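Local coordinates for protein yeast glycogen phosphorylase (Saccharomyces cerevisiae, PDB 1YGP) that belongs to the carbohydrate phosphorylase family of the GT-B clan and holds pyridoxal-5'-phosphate in a pocket within its two-lobed fold, at residues M470-I475 against T495-F500; F437-V442 against S454-I459. One frame throughout, in Å; residues are numbered along the deposited sequence.

Interaction 2 closes first along the chain. It turns helix 425-445 back against helix 451-456 and the loop that follows, with eleven residues between its segments. Interaction 1 opens afterwards and closes a loop of nineteen residues, which includes strand 478-483 and helix 486-494. The two loops are in series; they neither nest nor cross. The centres of interactions 1 and 2 lie about 11 Å apart. Asp499 of interaction 1 forms a salt bridge with Arg455 of interaction 2, and Phe472 and Phe500 pack against the backbone at Ser457 and Ile456. Interaction 1 packs on strands 400-404 and 509-511 of the mixed sheet; interaction 2 adds helices 425-445 and 451-456.

Interaction 1 (M470-I475 against T495-F500)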
loop_
_atom_site.group_PDB
_atom_site.type_symbol
_atom_site.label_atom_id
_atom_site.label_comp_id
_atom_site.label_asym_id
_atom_site.label_seq_id
_atom_site.Cartn_x
_atom_site.Cartn_y
_atom_site.Cartn_z
ATOM N N MET A 470 29.228 5.742 -20.827
ATOM C CA MET A 470 27.980 6.468 -20.892
ATOM C C MET A 470 28.102 7.980 -21.045
ATOM O O MET A 470 27.432 8.546 -21.913
ATOM C CB MET A 470 27.161 6.137 -19.668
ATOM C CG MET A 470 26.752 4.679 -19.635
ATOM S SD MET A 470 26.070 3.931 -21.149
ATOM C CE MET A 470 24.471 4.668 -21.048
ATOM N N ALA A 471 28.988 8.657 -20.298
ATOM C CA ALA A 471 29.167 10.104 -20.424
ATOM C C ALA A 471 29.566 10.518 -21.839
ATOM O O ALA A 471 29.090 11.541 -22.338
ATOM C CB ALA A 471 30.250 10.625 -19.487
ATOM N N PHE A 472 30.366 9.708 -22.544
ATOM C CA PHE A 472 30.699 10.029 -23.926
ATOM C C PHE A 472 29.490 9.821 -24.847
ATOM O O PHE A 472 29.273 10.642 -25.751
ATOM C CB PHE A 472 31.837 9.166 -24.397
ATOM C CG PHE A 472 33.150 9.415 -23.673
ATOM C CD1 PHE A 472 33.262 10.335 -22.622
ATOM C CD2 PHE A 472 34.268 8.688 -24.079
ATOM C CE1 PHE A 472 34.481 10.521 -21.984
ATOM C CE2 PHE A 472 35.487 8.882 -23.434
ATOM C CZ PHE A 472 35.591 9.795 -22.389
ATOM N N LEU A 473 28.654 8.783 -24.637
ATOM C CA LEU A 473 27.422 8.603 -25.388
ATOM C C LEU A 473 26.480 9.789 -25.164
ATOM O O LEU A 473 25.775 10.239 -26.091
ATOM C CB LEU A 473 26.743 7.311 -24.943
ATOM C CG LEU A 473 25.351 6.876 -25.451
ATOM C CD1 LEU A 473 25.221 6.865 -26.974
ATOM C CD2 LEU A 473 25.134 5.472 -24.913
ATOM N N ALA A 474 26.476 10.317 -23.929
ATOM C CA ALA A 474 25.646 11.454 -23.607
ATOM C C ALA A 474 26.174 12.692 -24.319
ATOM O O ALA A 474 25.335 13.425 -24.842
ATOM C CB ALA A 474 25.645 11.704 -22.119
ATOM N N ILE A 475 27.498 12.960 -24.434
ATOM C CA ILE A 475 28.002 14.129 -25.176
ATOM C C ILE A 475 27.594 13.999 -26.640
ATOM O O ILE A 475 27.013 14.920 -27.213
ATOM C CB ILE A 475 29.533 14.286 -25.232
ATOM C CG1 ILE A 475 30.284 14.047 -23.944
ATOM C CG2 ILE A 475 29.739 15.719 -25.646
ATOM C CD1 ILE A 475 29.976 14.926 -22.741
ATOM N N THR A 495 39.646 19.256 -19.066
ATOM C CA THR A 495 40.147 17.975 -18.650
ATOM C C THR A 495 39.325 16.830 -19.190
ATOM O O THR A 495 39.476 16.571 -20.383
ATOM C CB THR A 495 40.211 18.070 -17.129
ATOM O OG1 THR A 495 41.049 19.201 -16.875
ATOM C CG2 THR A 495 40.744 16.814 -16.456
ATOM N N ILE A 496 38.398 16.202 -18.457
ATOM C CA ILE A 496 37.733 14.999 -18.947
ATOM C C ILE A 496 37.082 15.061 -20.323
ATOM O O ILE A 496 37.005 14.013 -20.967
ATOM C CB ILE A 496 36.653 14.483 -17.910
ATOM C CG1 ILE A 496 35.675 15.549 -17.436
ATOM C CG2 ILE A 496 37.419 13.930 -16.722
ATOM C CD1 ILE A 496 34.638 15.012 -16.419
ATOM N N PHE A 497 36.652 16.218 -20.849
ATOM C CA PHE A 497 36.007 16.234 -22.157
ATOM C C PHE A 497 36.751 16.993 -23.242
ATOM O O PHE A 497 36.188 17.256 -24.321
ATOM C CB PHE A 497 34.604 16.814 -22.031
ATOM C CG PHE A 497 33.713 16.013 -21.104
ATOM C CD1 PHE A 497 33.794 14.618 -21.060
ATOM C CD2 PHE A 497 32.814 16.690 -20.286
ATOM C CE1 PHE A 497 32.974 13.904 -20.193
ATOM C CE2 PHE A 497 31.996 15.970 -19.422
ATOM C CZ PHE A 497 32.076 14.579 -19.375
ATOM N N LYS A 498 38.047 17.259 -23.012
ATOM C CA LYS A 498 38.893 18.007 -23.944
ATOM C C LYS A 498 38.792 17.592 -25.421
ATOM O O LYS A 498 38.563 18.409 -26.318
ATOM C CB LYS A 498 40.344 17.878 -23.504
ATOM N N ASP A 499 38.859 16.293 -25.720
ATOM C CA ASP A 499 38.764 15.825 -27.087
ATOM C C ASP A 499 37.407 16.147 -27.698
ATOM O O ASP A 499 37.313 16.511 -28.873
ATOM C CB ASP A 499 39.004 14.336 -27.118
ATOM C CG ASP A 499 40.380 13.851 -26.665
ATOM O OD1 ASP A 499 41.372 14.575 -26.791
ATOM O OD2 ASP A 499 40.450 12.715 -26.190
ATOM N N PHE A 500 36.349 16.088 -26.881
ATOM C CA PHE A 500 35.004 16.393 -27.342
ATOM C C PHE A 500 34.912 17.875 -27.634
ATOM O O PHE A 500 34.218 18.260 -28.580
ATOM C CB PHE A 500 33.967 16.004 -26.294
ATOM C CG PHE A 500 33.767 14.497 -26.295
ATOM C CD1 PHE A 500 32.937 13.908 -27.247
ATOM C CD2 PHE A 500 34.459 13.689 -25.392
ATOM C CE1 PHE A 500 32.813 12.512 -27.293
ATOM C CE2 PHE A 500 34.325 12.295 -25.453
ATOM C CZ PHE A 500 33.505 11.702 -26.402
#
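Phe472 and Phe497 have their CA atoms 8.4 Å apart, and Ile475 and Phe500 approach to 7.7 Å between CA atoms, where helix 470-477 meets the start of helix 498-504. Residues 495-498 form a type I turn, and Phe497 occupies the N-cap position of the second helix. The contact is apolar and is built mainly from three phenylalanine rings, with Ile475, Ala471 and a small part of Ile496. Ile475 reaches two of the rings with different atoms. Ile475 CD1 lies over the centre of the Phe497 face, 3.9 Å from the ring centroid and only 5° off the ring normal, a CH-pi contact. Ile475 CG1 makes a second CH-pi contact over the face of Phe500, 4.2 Å from that centroid. CG1 stands beside the backbone N and anti to the carbonyl carbon (chi1 -44°), which leads the longer branch out to the two rings. The opposite face of Phe497 is covered by Ile496 CG1 of its own segment, so the ring is sandwiched between two isoleucines. Phe472 lays one face against Phe500, whose CE2 sits above its centre. The Phe472 and Phe500 planes are inclined at 56°, neither stacked nor edge-to-face, with their centroids 4.9 Å apart. Phe472 also meets Phe497 at the ring edges, with 4.1 Å between the two CE1 atoms. Ala471 CB adds a looser contact to Phe497 CE1 at 4.3 Å. Most of the touching residues are buried. Tyr402 of strand 400-404 packs against Ala471 and Ile475, while Phe509 of strand 509-511 touches Ile475, Phe497 and Phe500. Ile456 of helix 451-456 adjoins Phe500, so the cluster lies between the sheet and a further helix.

Interaction 2 (F437-V442 against S454-I459); sequences FFLEDV and SRISII. Unlike the reference sequence in segment 437-442: Glu440 (reference Gln).
Leu439 and Ser457 are the closest pair of CA atoms, 6.9 Å apart, where a turn and a half of helix 425-445 faces a segment that begins as helix and continues as loop. Ile456 is the central side chain. Ile456 CG2 meets Phe438 CE2 and Leu439 CD1, each at 3.8 Å, and Val442 CG2 at 4.1 Å. The other branch, CG1 and CD1, lies against Phe438 CZ, so the isoleucine follows the outer end of that ring. Phe438 and Ile456 cross at about a right angle. The phenylalanine carries CG anti to its backbone N (chi1 168°), which sends the ring across to the second segment. Val442, one turn further along the same helix, places CG2 over one face of the Phe438 ring, toward the rim and 3.8 Å above the plane. The carbonyl O of Ile456 comes to the edge of the Phe438 ring, near its plane, at 3.4 Å from CE2. Leu439 and Ile456 lie alongside each other and point in opposite senses. Leu439 CD2 comes 3.8 Å from Ser457 OG, and CD1 touches the CA of the same serine. The serine hydroxyl itself turns to its own loop. Ser457 OG donates a hydrogen bond to Ile459 O at 3.0 Å, bent to 121° at the acceptor and 28° out of the carbonyl plane. Asn435, one turn before Leu439 in helix 425-445, hydrogen-bonds with Ser457 OG and Ile458 N and so ties the loop to that helix. Phe503 of helix 498-504 packs edge-to-face with Phe438. Between the two segments the contact therefore relies on apolar packing, while the buried serine hydroxyl is satisfied by polar partners. The slightly positive ring edge of Phe438 would suit the carbonyl oxygen beside it.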
loop_
_atom_site.group_PDB
_atom_site.type_symbol
_atom_site.label_atom_id
_atom_site.label_comp_id
_atom_site.label_asym_id
_atom_site.label_seq_id
_atom_site.Cartn_x
_atom_site.Cartn_y
_atom_site.Cartn_z
ATOM N N PHE A 437 29.507 5.908 -36.783
ATOM C CA PHE A 437 29.451 7.127 -37.540
ATOM C C PHE A 437 30.193 8.259 -36.821
ATOM O O PHE A 437 30.891 9.032 -37.480
ATOM C CB PHE A 437 27.999 7.464 -37.769
ATOM C CG PHE A 437 27.261 6.403 -38.573
ATOM C CD1 PHE A 437 27.703 6.033 -39.842
ATOM C CD2 PHE A 437 26.120 5.802 -38.042
ATOM C CE1 PHE A 437 26.996 5.071 -40.564
ATOM C CE2 PHE A 437 25.424 4.841 -38.774
ATOM C CZ PHE A 437 25.860 4.475 -40.033
ATOM N N PHE A 438 30.147 8.372 -35.483
ATOM C CA PHE A 438 30.843 9.431 -34.744
ATOM C C PHE A 438 32.334 9.318 -35.021
ATOM O O PHE A 438 32.967 10.302 -35.395
ATOM C CB PHE A 438 30.570 9.294 -33.232
ATOM C CG PHE A 438 31.458 10.149 -32.348
ATOM C CD1 PHE A 438 31.390 11.545 -32.384
ATOM C CD2 PHE A 438 32.368 9.532 -31.491
ATOM C CE1 PHE A 438 32.233 12.314 -31.568
ATOM C CE2 PHE A 438 33.214 10.303 -30.674
ATOM C CZ PHE A 438 33.148 11.696 -30.713
ATOM N N LEU A 439 32.898 8.122 -34.910
ATOM C CA LEU A 439 34.304 7.924 -35.147
ATOM C C LEU A 439 34.689 8.168 -36.613
ATOM O O LEU A 439 35.807 8.614 -36.909
ATOM C CB LEU A 439 34.591 6.528 -34.649
ATOM C CG LEU A 439 35.571 6.455 -33.501
ATOM C CD1 LEU A 439 35.346 7.515 -32.438
ATOM C CD2 LEU A 439 35.379 5.125 -32.872
ATOM N N GLU A 440 33.777 7.964 -37.567
ATOM C CA GLU A 440 34.027 8.348 -38.947
ATOM C C GLU A 440 34.144 9.857 -38.962
ATOM O O GLU A 440 35.181 10.389 -39.357
ATOM C CB GLU A 440 32.903 7.985 -39.886
ATOM C CG GLU A 440 32.970 6.571 -40.406
ATOM C CD GLU A 440 31.932 6.259 -41.484
ATOM O OE1 GLU A 440 31.132 7.129 -41.859
ATOM O OE2 GLU A 440 31.924 5.118 -41.957
ATOM N N ASP A 441 33.151 10.572 -38.454
ATOM C CA ASP A 441 33.193 12.017 -38.421
ATOM C C ASP A 441 34.462 12.568 -37.794
ATOM O O ASP A 441 34.991 13.584 -38.247
ATOM C CB ASP A 441 31.992 12.507 -37.664
ATOM C CG ASP A 441 30.708 12.406 -38.463
ATOM O OD1 ASP A 441 30.467 11.387 -39.121
ATOM O OD2 ASP A 441 29.943 13.371 -38.417
ATOM N N VAL A 442 35.001 11.867 -36.797
ATOM C CA VAL A 442 36.216 12.310 -36.156
ATOM C C VAL A 442 37.334 12.085 -37.137
ATOM O O VAL A 442 38.126 13.010 -37.348
ATOM C CB VAL A 442 36.525 11.538 -34.860
ATOM C CG1 VAL A 442 37.776 12.108 -34.204
ATOM C CG2 VAL A 442 35.410 11.731 -33.856
ATOM N N SER A 454 40.916 6.283 -30.467
ATOM C CA SER A 454 40.822 5.410 -29.310
ATOM C C SER A 454 40.319 6.164 -28.100
ATOM O O SER A 454 39.432 5.664 -27.426
ATOM C CB SER A 454 42.163 4.815 -28.915
ATOM N N ARG A 455 40.804 7.369 -27.836
ATOM C CA ARG A 455 40.431 8.110 -26.647
ATOM C C ARG A 455 39.001 8.628 -26.617
ATOM O O ARG A 455 38.333 8.603 -25.581
ATOM C CB ARG A 455 41.311 9.328 -26.446
ATOM C CG ARG A 455 42.781 9.114 -26.144
ATOM C CD ARG A 455 43.399 10.405 -25.594
ATOM N NE ARG A 455 43.109 11.556 -26.437
ATOM C CZ ARG A 455 43.838 11.876 -27.504
ATOM N NH1 ARG A 455 44.910 11.160 -27.858
ATOM N NH2 ARG A 455 43.423 12.879 -28.273
ATOM N N ILE A 456 38.519 9.135 -27.744
ATOM C CA ILE A 456 37.227 9.774 -27.811
ATOM C C ILE A 456 36.127 8.730 -28.007
ATOM O O ILE A 456 34.949 9.093 -27.958
ATOM C CB ILE A 456 37.373 10.844 -28.967
ATOM C CG1 ILE A 456 36.479 12.019 -28.642
ATOM C CG2 ILE A 456 37.015 10.280 -30.355
ATOM C CD1 ILE A 456 36.604 13.209 -29.612
ATOM N N SER A 457 36.441 7.449 -28.217
ATOM C CA SER A 457 35.418 6.457 -28.504
ATOM C C SER A 457 34.480 6.200 -27.348
ATOM O O SER A 457 34.865 6.235 -26.184
ATOM C CB SER A 457 36.039 5.119 -28.885
ATOM O OG SER A 457 35.118 4.091 -29.263
ATOM N N ILE A 458 33.234 5.888 -27.713
ATOM C CA ILE A 458 32.218 5.515 -26.757
ATOM C C ILE A 458 32.558 4.111 -26.294
ATOM O O ILE A 458 32.388 3.855 -25.106
ATOM C CB ILE A 458 30.820 5.559 -27.409
ATOM C CG1 ILE A 458 30.454 6.989 -27.774
ATOM C CG2 ILE A 458 29.783 5.007 -26.450
ATOM C CD1 ILE A 458 29.155 7.084 -28.610
ATOM N N ILE A 459 33.022 3.156 -27.103
ATOM C CA ILE A 459 33.345 1.849 -26.538
ATOM C C ILE A 459 34.819 1.868 -26.163
ATOM O O ILE A 459 35.679 2.140 -27.014
ATOM C CB ILE A 459 33.071 0.691 -27.539
ATOM C CG1 ILE A 459 31.610 0.342 -27.565
ATOM C CG2 ILE A 459 33.745 -0.592 -27.084
ATOM C CD1 ILE A 459 30.648 1.367 -28.175
#